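Local coordinates for phosphoglycerol transferase GacH (Streptococcus pyogenes MGAS5005, PDB 6DGM), which probably transfers sn-glycerol 1-phosphate onto the rhamnose polysaccharide of the streptococcal cell wall, through a manganese-binding domain of the sulfatase and lipoteichoic acid synthase type, at residues Thr236-Leu241 / Gly274-Ser279; Lys288-Tyr293 / His306-Ser311; Leu44-Leu49 / Ser243-Glu248; Met80-Tyr85 / Ala90-Gln95. All blocks are in the same frame, centred on the assembly; numbering follows the deposited sequence.

All four interactions lie in the sulfatase-type catalytic domain, three of them on its central mixed sheet. Interaction 3 holds Glu47, which binds the manganese ion beside sn-glycerol-1-phosphate. The centre of interaction 1 is about 14 Å from that of interaction 3, and both use helix 229-257. Tyr238 OH of interaction 1 reaches Ser48 O of interaction 3 at 2.6 Å. Interaction 4 also lies near the metal, with the Met92 side chain about 7 Å from the ion. Interactions 2 and 4 are about 10 Å apart between centres, because strand 77-81 runs between strands 290-297 and 308-310. Interactions 1 and 2 meet through a salt bridge, Asp278 OD1 to Lys288 NZ, 2.8 Å.

Interaction 1 (Thr236-Leu241 / Gly274-Ser279)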
loop_
_atom_site.group_PDB
_atom_site.type_symbol
_atom_site.label_atom_id
_atom_site.label_comp_id
_atom_site.label_asym_id
_atom_site.label_seq_id
_atom_site.Cartn_x
_atom_site.Cartn_y
_atom_site.Cartn_z
ATOM N N THR A 236 19.191 -12.979 10.364
ATOM C CA THR A 236 19.407 -12.439 11.703
ATOM C C THR A 236 19.493 -10.921 11.675
ATOM O O THR A 236 18.865 -10.244 12.494
ATOM C CB THR A 236 20.669 -13.061 12.303
ATOM O OG1 THR A 236 20.432 -14.450 12.541
ATOM C CG2 THR A 236 21.074 -12.366 13.626
ATOM N N SER A 237 20.284 -10.365 10.745
ATOM C CA SER A 237 20.399 -8.914 10.644
ATOM C C SER A 237 19.048 -8.276 10.338
ATOM O O SER A 237 18.698 -7.233 10.905
ATOM C CB SER A 237 21.377 -8.547 9.520
ATOM O OG SER A 237 22.649 -9.134 9.733
ATOM N N TYR A 238 18.301 -8.868 9.406
ATOM C CA TYR A 238 16.971 -8.368 9.071
ATOM C C TYR A 238 16.035 -8.419 10.273
ATOM O O TYR A 238 15.283 -7.467 10.523
ATOM C CB TYR A 238 16.412 -9.204 7.922
ATOM C CG TYR A 238 14.952 -8.968 7.625
ATOM C CD1 TYR A 238 14.560 -7.869 6.889
ATOM C CD2 TYR A 238 13.982 -9.856 8.080
ATOM C CE1 TYR A 238 13.211 -7.653 6.620
ATOM C CE2 TYR A 238 12.646 -9.660 7.807
ATOM C CZ TYR A 238 12.270 -8.546 7.085
ATOM O OH TYR A 238 10.930 -8.345 6.813
ATOM N N ALA A 239 16.050 -9.532 11.028
ATOM C CA ALA A 239 15.172 -9.647 12.188
ATOM C C ALA A 239 15.509 -8.594 13.244
ATOM O O ALA A 239 14.606 -8.025 13.875
ATOM C CB ALA A 239 15.242 -11.045 12.801
ATOM N N ARG A 240 16.797 -8.333 13.450
ATOM C CA ARG A 240 17.210 -7.277 14.366
ATOM C C ARG A 240 16.672 -5.929 13.908
ATOM O O ARG A 240 16.144 -5.154 14.710
ATOM C CB ARG A 240 18.735 -7.251 14.486
ATOM C CG ARG A 240 19.277 -8.429 15.250
ATOM C CD ARG A 240 20.764 -8.570 15.049
ATOM N NE ARG A 240 21.270 -9.664 15.872
ATOM C CZ ARG A 240 22.484 -10.183 15.778
ATOM N NH1 ARG A 240 23.341 -9.716 14.884
ATOM N NH2 ARG A 240 22.825 -11.188 16.571
ATOM N N LEU A 241 16.805 -5.628 12.612
ATOM C CA LEU A 241 16.285 -4.372 12.079
ATOM C C LEU A 241 14.770 -4.285 12.234
ATOM O O LEU A 241 14.239 -3.222 12.578
ATOM C CB LEU A 241 16.714 -4.220 10.619
ATOM C CG LEU A 241 18.212 -3.951 10.438
ATOM C CD1 LEU A 241 18.590 -4.071 8.967
ATOM C CD2 LEU A 241 18.595 -2.576 10.925
ATOM N N GLY A 274 14.545 -10.193 0.045
ATOM C CA GLY A 274 15.086 -11.190 -0.854
ATOM C C GLY A 274 16.267 -11.899 -0.225
ATOM O O GLY A 274 17.410 -11.784 -0.699
ATOM N N LEU A 275 16.016 -12.587 0.882
ATOM C CA LEU A 275 17.076 -13.321 1.548
ATOM C C LEU A 275 16.788 -14.796 1.746
ATOM O O LEU A 275 17.707 -15.527 2.130
ATOM C CB LEU A 275 17.406 -12.702 2.917
ATOM C CG LEU A 275 16.263 -12.616 3.942
ATOM C CD1 LEU A 275 16.047 -13.907 4.703
ATOM C CD2 LEU A 275 16.531 -11.455 4.900
ATOM N N TYR A 276 15.552 -15.255 1.480
ATOM C CA TYR A 276 15.220 -16.645 1.734
ATOM C C TYR A 276 15.408 -17.475 0.469
ATOM O O TYR A 276 15.016 -17.043 -0.618
ATOM C CB TYR A 276 13.749 -16.769 2.122
ATOM C CG TYR A 276 13.279 -15.984 3.321
ATOM C CD1 TYR A 276 13.484 -16.475 4.607
ATOM C CD2 TYR A 276 12.596 -14.779 3.178
ATOM C CE1 TYR A 276 13.039 -15.793 5.710
ATOM C CE2 TYR A 276 12.142 -14.073 4.289
ATOM C CZ TYR A 276 12.375 -14.586 5.560
ATOM O OH TYR A 276 11.909 -13.899 6.668
ATOM N N PRO A 277 15.968 -18.675 0.589
ATOM C CA PRO A 277 15.878 -19.639 -0.513
ATOM C C PRO A 277 14.466 -20.193 -0.608
ATOM O O PRO A 277 13.703 -20.181 0.360
ATOM C CB PRO A 277 16.879 -20.727 -0.114
ATOM C CG PRO A 277 16.867 -20.692 1.371
ATOM C CD PRO A 277 16.632 -19.243 1.773
ATOM N N ASP A 278 14.109 -20.682 -1.800
ATOM C CA ASP A 278 12.767 -21.226 -1.985
ATOM C C ASP A 278 12.476 -22.354 -1.001
ATOM O O ASP A 278 11.322 -22.542 -0.599
ATOM C CB ASP A 278 12.563 -21.716 -3.415
ATOM C CG ASP A 278 12.240 -20.589 -4.391
ATOM O OD1 ASP A 278 12.041 -19.434 -3.967
ATOM O OD2 ASP A 278 12.192 -20.890 -5.606
ATOM N N SER A 279 13.499 -23.107 -0.601
ATOM C CA SER A 279 13.288 -24.204 0.332
ATOM C C SER A 279 12.689 -23.721 1.652
ATOM O O SER A 279 12.026 -24.499 2.346
ATOM C CB SER A 279 14.624 -24.883 0.611
ATOM O OG SER A 279 15.446 -24.010 1.352
#
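Leu275 lays its CD2 methyl against the base of the Tyr238 side chain. Leu275 CD2 is 3.8 Å from Tyr238 CB and 4.0 Å from Tyr238 CG. The two side chains cross at about a right angle, and the methyl meets the ring obliquely. In Leu275, CG sits between the backbone N and the carbonyl carbon. With chi1 59° and chi2 83°, CD2 faces the helix and CD1 the Tyr276 ring. Leu275 CD1 lies over the centre of the Tyr276 ring, 3.5 Å above its plane. Leu275 is thus wedged between two tyrosines. Tyr276 itself comes less close, with its OH 4.5 Å from Tyr238 CE2. No hydrogen bond links the two segments.

The contact joins helix 229-257 to the loop between strands 263-269 and 290-297. In this alkaline phosphatase-like fold, that loop begins with the manganese ligands Asp270 and His271. The Tyr238 side chain is about 10 Å from the ion, so it belongs to the surroundings of the metal site and does not bind it. Its CG is anti to the backbone N (chi1 170°), and the ring leaves the helix toward the loop after Glu47. There the hydroxyl hydrogen-bonds with Ser48 O and Ser50 N. Trp212 meets the Tyr238 ring edge-to-face and also touches Leu275. On the helix, Leu235 packs against both Leu275 and Tyr276.

Interaction 2 (Lys288-Tyr293 / His306-Ser311); sequences KYLTDY and HPLINS
This is a mainly apolar contact with one hydrogen bond, made at the border of the central sheet between strand 290-297 and the outermost strand 308-310. Tyr293 carries it. Its CG lies between the backbone N and the carbonyl carbon (chi1 86°), which carries the ring toward Ile309 and His306. Tyr293 OH donates to His306 O at 2.7 Å, in the carbonyl plane and on a lone pair (C=O...O angle 137°). Ile309 CD1 covers one face of the Tyr293 ring in a CH-pi contact, 3.9 Å from its centroid and 3.5 Å from Tyr293 CZ. The ring is thus held at hydroxyl and face. Leu290 and Leu308 cross at about a right angle, and Leu290 CD2 and Leu308 CD1 press together at 3.4 Å, tighter than usual. Strand 77-81 runs between the two strands, with backbone hydrogen bonds between Gly78 and Tyr293 and between Leu79 and Pro307. Leu337 of helix 328-339 packs on His306 and Ile309, and Phe314 of helix 314-321 meets the Tyr293 ring.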
loop_
_atom_site.group_PDB
_atom_site.type_symbol
_atom_site.label_atom_id
_atom_site.label_comp_id
_atom_site.label_asym_id
_atom_site.label_seq_id
_atom_site.Cartn_x
_atom_site.Cartn_y
_atom_site.Cartn_z
ATOM N N LYS A 288 5.801 -16.872 0.115
ATOM C CA LYS A 288 6.838 -16.035 -0.485
ATOM C C LYS A 288 6.302 -14.671 -0.904
ATOM O O LYS A 288 7.101 -13.754 -1.120
ATOM C CB LYS A 288 7.451 -16.779 -1.665
ATOM C CG LYS A 288 8.609 -16.105 -2.344
ATOM C CD LYS A 288 9.232 -17.074 -3.368
ATOM C CE LYS A 288 10.212 -16.366 -4.284
ATOM N NZ LYS A 288 10.809 -17.340 -5.265
ATOM N N TYR A 289 4.972 -14.508 -0.995
ATOM C CA TYR A 289 4.364 -13.290 -1.517
ATOM C C TYR A 289 3.319 -12.697 -0.581
ATOM O O TYR A 289 2.483 -11.903 -1.030
ATOM C CB TYR A 289 3.749 -13.556 -2.900
ATOM C CG TYR A 289 4.786 -14.030 -3.886
ATOM C CD1 TYR A 289 5.570 -13.122 -4.575
ATOM C CD2 TYR A 289 5.020 -15.392 -4.096
ATOM C CE1 TYR A 289 6.531 -13.539 -5.476
ATOM C CE2 TYR A 289 5.998 -15.823 -4.992
ATOM C CZ TYR A 289 6.750 -14.889 -5.675
ATOM O OH TYR A 289 7.720 -15.301 -6.555
ATOM N N LEU A 290 3.362 -13.019 0.712
ATOM C CA LEU A 290 2.367 -12.537 1.663
ATOM C C LEU A 290 3.042 -11.711 2.753
ATOM O O LEU A 290 3.741 -12.257 3.618
ATOM C CB LEU A 290 1.581 -13.702 2.267
ATOM C CG LEU A 290 0.671 -14.442 1.285
ATOM C CD1 LEU A 290 0.111 -15.696 1.909
ATOM C CD2 LEU A 290 -0.459 -13.517 0.814
ATOM N N THR A 291 2.784 -10.402 2.740
ATOM C CA THR A 291 3.293 -9.486 3.750
ATOM C C THR A 291 2.176 -9.110 4.725
ATOM O O THR A 291 1.012 -9.477 4.555
ATOM C CB THR A 291 3.831 -8.218 3.086
ATOM O OG1 THR A 291 2.725 -7.490 2.518
ATOM C CG2 THR A 291 4.833 -8.536 1.990
ATOM N N ASP A 292 2.547 -8.337 5.751
ATOM C CA ASP A 292 1.602 -7.848 6.757
ATOM C C ASP A 292 1.049 -6.482 6.394
ATOM O O ASP A 292 1.752 -5.647 5.827
ATOM C CB ASP A 292 2.322 -7.747 8.104
ATOM C CG ASP A 292 2.863 -9.079 8.561
ATOM O OD1 ASP A 292 4.006 -9.429 8.159
ATOM O OD2 ASP A 292 2.129 -9.795 9.293
ATOM N N TYR A 293 -0.219 -6.255 6.729
ATOM C CA TYR A 293 -0.790 -4.921 6.630
ATOM C C TYR A 293 -1.717 -4.663 7.815
ATOM O O TYR A 293 -2.264 -5.583 8.428
ATOM C CB TYR A 293 -1.567 -4.689 5.315
ATOM C CG TYR A 293 -3.017 -5.150 5.379
ATOM C CD1 TYR A 293 -4.018 -4.282 5.799
ATOM C CD2 TYR A 293 -3.381 -6.460 5.052
ATOM C CE1 TYR A 293 -5.324 -4.697 5.896
ATOM C CE2 TYR A 293 -4.695 -6.883 5.148
ATOM C CZ TYR A 293 -5.664 -5.994 5.563
ATOM O OH TYR A 293 -6.981 -6.375 5.667
ATOM N N HIS A 306 -10.825 -8.874 6.646
ATOM C CA HIS A 306 -10.149 -8.900 5.349
ATOM C C HIS A 306 -8.807 -9.597 5.522
ATOM O O HIS A 306 -7.743 -8.964 5.488
ATOM C CB HIS A 306 -9.944 -7.480 4.818
ATOM C CG HIS A 306 -11.220 -6.773 4.488
ATOM N ND1 HIS A 306 -12.082 -7.215 3.505
ATOM C CD2 HIS A 306 -11.793 -5.671 5.026
ATOM C CE1 HIS A 306 -13.123 -6.403 3.441
ATOM N NE2 HIS A 306 -12.974 -5.461 4.356
ATOM N N PRO A 307 -8.820 -10.920 5.703
ATOM C CA PRO A 307 -7.567 -11.611 6.074
ATOM C C PRO A 307 -6.510 -11.611 4.988
ATOM O O PRO A 307 -5.321 -11.750 5.309
ATOM C CB PRO A 307 -8.019 -13.039 6.403
ATOM C CG PRO A 307 -9.376 -13.186 5.744
ATOM C CD PRO A 307 -9.994 -11.811 5.735
ATOM N N LEU A 308 -6.902 -11.467 3.724
ATOM C CA LEU A 308 -5.967 -11.531 2.606
ATOM C C LEU A 308 -6.514 -10.616 1.522
ATOM O O LEU A 308 -7.585 -10.881 0.955
ATOM C CB LEU A 308 -5.850 -12.965 2.096
ATOM C CG LEU A 308 -5.092 -13.182 0.788
ATOM C CD1 LEU A 308 -3.718 -12.594 0.863
ATOM C CD2 LEU A 308 -5.036 -14.665 0.465
ATOM N N ILE A 309 -5.779 -9.546 1.225
ATOM C CA ILE A 309 -6.174 -8.595 0.198
ATOM C C ILE A 309 -4.944 -8.243 -0.629
ATOM O O ILE A 309 -3.827 -8.669 -0.339
ATOM C CB ILE A 309 -6.836 -7.336 0.779
ATOM C CG1 ILE A 309 -5.857 -6.538 1.637
ATOM C CG2 ILE A 309 -8.095 -7.728 1.592
ATOM C CD1 ILE A 309 -6.506 -5.307 2.274
ATOM N N ASN A 310 -5.175 -7.476 -1.685
ATOM C CA ASN A 310 -4.123 -7.013 -2.575
ATOM C C ASN A 310 -3.794 -5.564 -2.257
ATOM O O ASN A 310 -4.594 -4.846 -1.660
ATOM C CB ASN A 310 -4.651 -7.077 -4.009
ATOM C CG ASN A 310 -3.562 -7.321 -5.021
ATOM O OD1 ASN A 310 -2.686 -8.171 -4.824
ATOM N ND2 ASN A 310 -3.608 -6.576 -6.125
ATOM N N SER A 311 -2.608 -5.125 -2.695
ATOM C CA SER A 311 -2.227 -3.728 -2.488
ATOM C C SER A 311 -3.236 -2.769 -3.123
ATOM O O SER A 311 -3.478 -1.674 -2.601
ATOM C CB SER A 311 -0.825 -3.462 -3.048
ATOM O OG SER A 311 -0.714 -3.704 -4.453
#

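Interaction 3 (Leu44-Leu49 / Ser243-Glu248). With MN (manganese (II) ion), chain C; 1GP (sn-glycerol-1-phosphate), chain D.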
loop_
_atom_site.group_PDB
_atom_site.type_symbol
_atom_site.label_atom_id
_atom_site.label_comp_id
_atom_site.label_asym_id
_atom_site.label_seq_id
_atom_site.Cartn_x
_atom_site.Cartn_y
_atom_site.Cartn_z
ATOM N N LEU A 44 1.732 4.135 4.384
ATOM C CA LEU A 44 3.070 3.889 4.929
ATOM C C LEU A 44 3.544 2.560 4.358
ATOM O O LEU A 44 3.179 1.492 4.857
ATOM C CB LEU A 44 2.997 3.848 6.444
ATOM C CG LEU A 44 4.275 4.088 7.254
ATOM C CD1 LEU A 44 5.371 3.140 6.815
ATOM C CD2 LEU A 44 4.743 5.511 7.134
ATOM N N LEU A 45 4.319 2.629 3.279
ATOM C CA LEU A 45 4.967 1.464 2.689
ATOM C C LEU A 45 6.221 1.208 3.509
ATOM O O LEU A 45 7.157 2.008 3.484
ATOM C CB LEU A 45 5.278 1.741 1.224
ATOM C CG LEU A 45 5.820 0.576 0.381
ATOM C CD1 LEU A 45 5.823 0.913 -1.110
ATOM C CD2 LEU A 45 7.232 0.142 0.840
ATOM N N SER A 46 6.223 0.108 4.248
ATOM C CA SER A 46 7.317 -0.267 5.141
ATOM C C SER A 46 8.188 -1.263 4.373
ATOM O O SER A 46 7.846 -2.445 4.245
ATOM C CB SER A 46 6.753 -0.859 6.426
ATOM O OG SER A 46 7.789 -1.154 7.354
ATOM N N GLU A 47 9.291 -0.765 3.827
ATOM C CA GLU A 47 10.127 -1.518 2.906
ATOM C C GLU A 47 10.494 -2.880 3.461
ATOM O O GLU A 47 11.061 -2.995 4.544
ATOM C CB GLU A 47 11.386 -0.692 2.649
ATOM C CG GLU A 47 12.457 -1.378 1.781
ATOM C CD GLU A 47 11.908 -1.839 0.449
ATOM O OE1 GLU A 47 11.916 -3.061 0.213
ATOM O OE2 GLU A 47 11.476 -0.991 -0.351
ATOM N N SER A 48 10.174 -3.905 2.694
ATOM C CA SER A 48 10.569 -5.281 2.955
ATOM C C SER A 48 10.030 -5.843 4.263
ATOM O O SER A 48 10.543 -6.856 4.741
ATOM C CB SER A 48 12.098 -5.431 2.903
ATOM O OG SER A 48 12.581 -5.243 1.591
ATOM N N LEU A 49 8.990 -5.262 4.850
ATOM C CA LEU A 49 8.501 -5.747 6.136
ATOM C C LEU A 49 7.566 -6.949 5.992
ATOM O O LEU A 49 6.500 -6.868 5.377
ATOM C CB LEU A 49 7.813 -4.624 6.912
ATOM C CG LEU A 49 7.361 -5.081 8.306
ATOM C CD1 LEU A 49 7.643 -4.007 9.328
ATOM C CD2 LEU A 49 5.889 -5.475 8.325
ATOM N N SER A 243 13.080 -5.458 14.650
ATOM C CA SER A 243 12.786 -5.168 16.050
ATOM C C SER A 243 12.775 -3.665 16.320
ATOM O O SER A 243 11.988 -3.192 17.157
ATOM C CB SER A 243 13.771 -5.908 16.963
ATOM O OG SER A 243 14.996 -5.204 17.094
ATOM N N PHE A 244 13.633 -2.900 15.628
ATOM C CA PHE A 244 13.611 -1.444 15.771
ATOM C C PHE A 244 12.369 -0.864 15.111
ATOM O O PHE A 244 11.671 -0.025 15.690
ATOM C CB PHE A 244 14.861 -0.797 15.148
ATOM C CG PHE A 244 16.134 -1.063 15.897
ATOM C CD1 PHE A 244 16.447 -0.333 17.025
ATOM C CD2 PHE A 244 17.039 -2.018 15.449
ATOM C CE1 PHE A 244 17.632 -0.571 17.726
ATOM C CE2 PHE A 244 18.209 -2.268 16.152
ATOM C CZ PHE A 244 18.513 -1.541 17.285
ATOM N N THR A 245 12.072 -1.311 13.889
ATOM C CA THR A 245 10.870 -0.836 13.219
ATOM C C THR A 245 9.645 -1.097 14.070
ATOM O O THR A 245 8.755 -0.248 14.169
ATOM C CB THR A 245 10.716 -1.524 11.870
ATOM O OG1 THR A 245 11.799 -1.110 11.025
ATOM C CG2 THR A 245 9.376 -1.177 11.207
ATOM N N ASP A 246 9.607 -2.256 14.721
ATOM C CA ASP A 246 8.445 -2.629 15.508
ATOM C C ASP A 246 8.240 -1.663 16.665
ATOM O O ASP A 246 7.128 -1.165 16.884
ATOM C CB ASP A 246 8.627 -4.055 16.008
ATOM C CG ASP A 246 7.429 -4.558 16.758
ATOM O OD1 ASP A 246 6.388 -4.784 16.115
ATOM O OD2 ASP A 246 7.539 -4.738 17.983
ATOM N N LYS A 247 9.311 -1.367 17.405
ATOM C CA LYS A 247 9.211 -0.426 18.518
ATOM C C LYS A 247 8.906 0.986 18.036
ATOM O O LYS A 247 8.109 1.698 18.664
ATOM C CB LYS A 247 10.497 -0.447 19.335
ATOM C CG LYS A 247 10.746 -1.766 20.019
ATOM C CD LYS A 247 12.082 -1.736 20.747
ATOM C CE LYS A 247 12.427 -3.098 21.311
ATOM N NZ LYS A 247 12.522 -4.124 20.233
ATOM N N GLU A 248 9.543 1.423 16.945
ATOM C CA GLU A 248 9.319 2.781 16.475
ATOM C C GLU A 248 7.910 2.953 15.917
ATOM O O GLU A 248 7.349 4.047 16.000
ATOM C CB GLU A 248 10.359 3.177 15.432
ATOM C CG GLU A 248 11.795 3.152 15.943
ATOM C CD GLU A 248 12.061 4.180 17.028
ATOM O OE1 GLU A 248 11.243 5.120 17.193
ATOM O OE2 GLU A 248 13.101 4.052 17.730
HETATM MN MN MN C . 10.781 -2.720 -1.683
HETATM C C3 1GP D . 14.416 2.830 -3.539
HETATM O O3 1GP D . 12.049 2.319 -3.253
HETATM C C2 1GP D . 13.262 1.933 -3.931
HETATM O O2 1GP D . 14.277 4.159 -4.036
HETATM C C1 1GP D . 13.582 0.477 -3.631
HETATM O O1P 1GP D . 12.639 -0.386 -4.276
HETATM O O2P 1GP D . 12.647 -2.692 -2.951
HETATM O O3P 1GP D . 12.109 -2.455 -5.516
HETATM O O4P 1GP D . 14.472 -2.105 -4.638
HETATM P P 1GP D . 12.952 -1.977 -4.313
#
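Thr245 points its CG2 methyl from helix 229-257 at the end of strand 40-46 and the turn that follows. The methyl lies 3.8 Å from Leu49 CD1 and 4.2 Å from Ser46 OG. Chi1 of -66° sets OG1 beside the backbone N and leaves CG2 anti to that N, where it faces Leu49 CD1. The two side chains cross obliquely. The other branch, OG1, hydrogen-bonds with Asp182 and Asn208. Thr245 thus presents a methyl to the strand end and a hydroxyl to polar partners. Leu49 CG is likewise anti to its backbone N, but its chi2 of 139° lies away from the staggered positions.

Ser46 to Leu49 form a type II beta turn, closed by Leu49 N to Ser46 O at 3.1 Å. Within it, Glu47 turns away from the helix toward the manganese ion. Its chain bends at chi2 (55°), and the carboxylate grips the metal with both oxygens, Glu47 OE1 at 2.2 Å and Glu47 OE2 at 2.3 Å. The phosphate oxygen O2P of sn-glycerol-1-phosphate is bound to the same ion at 2.3 Å. Thr89, Asp270 and His271 complete the site. Ser48 OG donates to the anti lone pair of Glu47 OE1 at 2.7 Å, which helps to fix the carboxylate.

Strand 40-46 lies between strands 200-204 and 263-269. Phe267 of the latter touches Ser46 and Leu49, while Ile68 of helix 66-74 packs on Leu49.

Interaction 4 (Met80-Tyr85 / Ala90-Gln95); sequences MQSDSY and ANMEFQ
Gln95 NE2 donates a nearly straight hydrogen bond to Asp83 OD2, 2.8 Å long with an N-H...O angle of 169°. The donor meets the anti side of OD2, well out of the carboxylate plane. Gln95 NE2 also donates to Asn91 O at 3.1 Å, one turn back in the helix. A water bridges the other ends, donating to Asp83 OD1 and to Gln95 OE1. A second water joins Ser84 OG to Asn91 ND2. The contact ties the loop after strand 77-81 to helix 89-98, which starts at the manganese ligand Thr89 in this alkaline phosphatase-like fold. Met92 packs between helix and loop. Bends at chi2 (56°) and chi3 (71°) bring its thioether against the loop. Met92 SD takes a weak hydrogen bond from Asp83 N at 3.6 Å, and Met92 CE sits 3.4 Å from Ser84 OG and 3.5 Å from Ser82 OG. Those hydroxyls hydrogen-bond with Gly87 O and Asp270 O, respectively. Back on strand 77-81, Met80 CE packs on Met92 CG at 4.0 Å.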
loop_
_atom_site.group_PDB
_atom_site.type_symbol
_atom_site.label_atom_id
_atom_site.label_comp_id
_atom_site.label_asym_id
_atom_site.label_seq_id
_atom_site.Cartn_x
_atom_site.Cartn_y
_atom_site.Cartn_z
ATOM N N MET A 80 -1.264 -9.092 2.964
ATOM C CA MET A 80 -1.343 -8.498 1.640
ATOM C C MET A 80 -0.597 -9.389 0.658
ATOM O O MET A 80 0.559 -9.763 0.904
ATOM C CB MET A 80 -0.675 -7.124 1.640
ATOM C CG MET A 80 -0.886 -6.347 0.358
ATOM S SD MET A 80 0.385 -5.109 0.100
ATOM C CE MET A 80 1.740 -6.130 -0.493
ATOM N N GLN A 81 -1.234 -9.693 -0.460
ATOM C CA GLN A 81 -0.540 -10.399 -1.525
ATOM C C GLN A 81 0.332 -9.402 -2.289
ATOM O O GLN A 81 -0.156 -8.363 -2.756
ATOM C CB GLN A 81 -1.515 -11.075 -2.475
ATOM C CG GLN A 81 -0.795 -11.896 -3.507
ATOM C CD GLN A 81 -1.705 -12.804 -4.267
ATOM O OE1 GLN A 81 -2.200 -13.793 -3.734
ATOM N NE2 GLN A 81 -1.950 -12.466 -5.527
ATOM N N SER A 82 1.614 -9.703 -2.401
ATOM C CA SER A 82 2.540 -8.884 -3.163
ATOM C C SER A 82 2.733 -9.502 -4.540
ATOM O O SER A 82 2.649 -10.720 -4.712
ATOM C CB SER A 82 3.898 -8.829 -2.455
ATOM O OG SER A 82 4.847 -8.091 -3.199
ATOM N N ASP A 83 3.041 -8.652 -5.514
ATOM C CA ASP A 83 3.283 -9.101 -6.872
ATOM C C ASP A 83 4.714 -9.537 -7.131
ATOM O O ASP A 83 4.970 -10.080 -8.213
ATOM C CB ASP A 83 2.921 -7.985 -7.855
ATOM C CG ASP A 83 1.458 -7.655 -7.805
ATOM O OD1 ASP A 83 0.665 -8.477 -8.301
ATOM O OD2 ASP A 83 1.090 -6.619 -7.214
ATOM N N SER A 84 5.632 -9.339 -6.183
ATOM C CA SER A 84 7.033 -9.650 -6.443
ATOM C C SER A 84 7.724 -10.015 -5.143
ATOM O O SER A 84 7.125 -9.985 -4.067
ATOM C CB SER A 84 7.698 -8.509 -7.212
ATOM O OG SER A 84 7.393 -7.266 -6.615
ATOM N N TYR A 85 8.984 -10.427 -5.277
ATOM C CA TYR A 85 9.808 -10.898 -4.169
ATOM C C TYR A 85 11.141 -10.179 -4.225
ATOM O O TYR A 85 11.762 -10.113 -5.285
ATOM C CB TYR A 85 10.016 -12.411 -4.281
ATOM C CG TYR A 85 10.966 -12.993 -3.255
ATOM C CD1 TYR A 85 10.585 -13.149 -1.933
ATOM C CD2 TYR A 85 12.229 -13.419 -3.628
ATOM C CE1 TYR A 85 11.457 -13.692 -0.992
ATOM C CE2 TYR A 85 13.098 -13.967 -2.701
ATOM C CZ TYR A 85 12.700 -14.094 -1.389
ATOM O OH TYR A 85 13.569 -14.644 -0.468
ATOM N N ALA A 90 7.776 0.179 -6.061
ATOM C CA ALA A 90 6.979 1.187 -6.747
ATOM C C ALA A 90 5.734 0.610 -7.407
ATOM O O ALA A 90 4.754 1.349 -7.613
ATOM C CB ALA A 90 7.866 1.902 -7.771
ATOM N N ASN A 91 5.732 -0.696 -7.720
ATOM C CA ASN A 91 4.539 -1.299 -8.308
ATOM C C ASN A 91 3.454 -1.477 -7.262
ATOM O O ASN A 91 2.275 -1.250 -7.548
ATOM C CB ASN A 91 4.888 -2.619 -8.978
ATOM C CG ASN A 91 5.727 -2.423 -10.208
ATOM O OD1 ASN A 91 5.615 -1.397 -10.876
ATOM N ND2 ASN A 91 6.589 -3.383 -10.504
ATOM N N MET A 92 3.818 -1.876 -6.043
ATOM C CA MET A 92 2.824 -1.912 -4.971
ATOM C C MET A 92 2.342 -0.504 -4.651
ATOM O O MET A 92 1.138 -0.264 -4.471
ATOM C CB MET A 92 3.402 -2.607 -3.739
ATOM C CG MET A 92 3.093 -4.118 -3.687
ATOM S SD MET A 92 3.602 -5.080 -5.117
ATOM C CE MET A 92 5.382 -5.076 -4.917
ATOM N N GLU A 93 3.268 0.451 -4.635
ATOM C CA GLU A 93 2.937 1.844 -4.372
ATOM C C GLU A 93 1.893 2.367 -5.354
ATOM O O GLU A 93 0.875 2.944 -4.946
ATOM C CB GLU A 93 4.230 2.644 -4.488
ATOM C CG GLU A 93 4.172 4.088 -4.008
ATOM C CD GLU A 93 5.466 4.794 -4.356
ATOM O OE1 GLU A 93 6.514 4.117 -4.349
ATOM O OE2 GLU A 93 5.431 5.999 -4.685
ATOM N N PHE A 94 2.126 2.170 -6.655
ATOM C CA PHE A 94 1.171 2.585 -7.681
ATOM C C PHE A 94 -0.213 2.006 -7.415
ATOM O O PHE A 94 -1.234 2.695 -7.546
ATOM C CB PHE A 94 1.671 2.100 -9.053
ATOM C CG PHE A 94 0.678 2.268 -10.178
ATOM C CD1 PHE A 94 -0.312 1.312 -10.411
ATOM C CD2 PHE A 94 0.754 3.355 -11.029
ATOM C CE1 PHE A 94 -1.221 1.442 -11.467
ATOM C CE2 PHE A 94 -0.147 3.494 -12.100
ATOM C CZ PHE A 94 -1.147 2.548 -12.303
ATOM N N GLN A 95 -0.266 0.732 -7.051
ATOM C CA GLN A 95 -1.547 0.075 -6.828
ATOM C C GLN A 95 -2.266 0.652 -5.613
ATOM O O GLN A 95 -3.503 0.806 -5.630
ATOM C CB GLN A 95 -1.324 -1.427 -6.673
ATOM C CG GLN A 95 -0.838 -2.093 -7.947
ATOM C CD GLN A 95 -0.569 -3.535 -7.753
ATOM O OE1 GLN A 95 -1.476 -4.352 -7.847
ATOM N NE2 GLN A 95 0.681 -3.877 -7.448
HETATM O O HOH W 1 -1.723 -7.020 -8.555
HETATM O O HOH W 2 6.319 -5.842 -8.874
#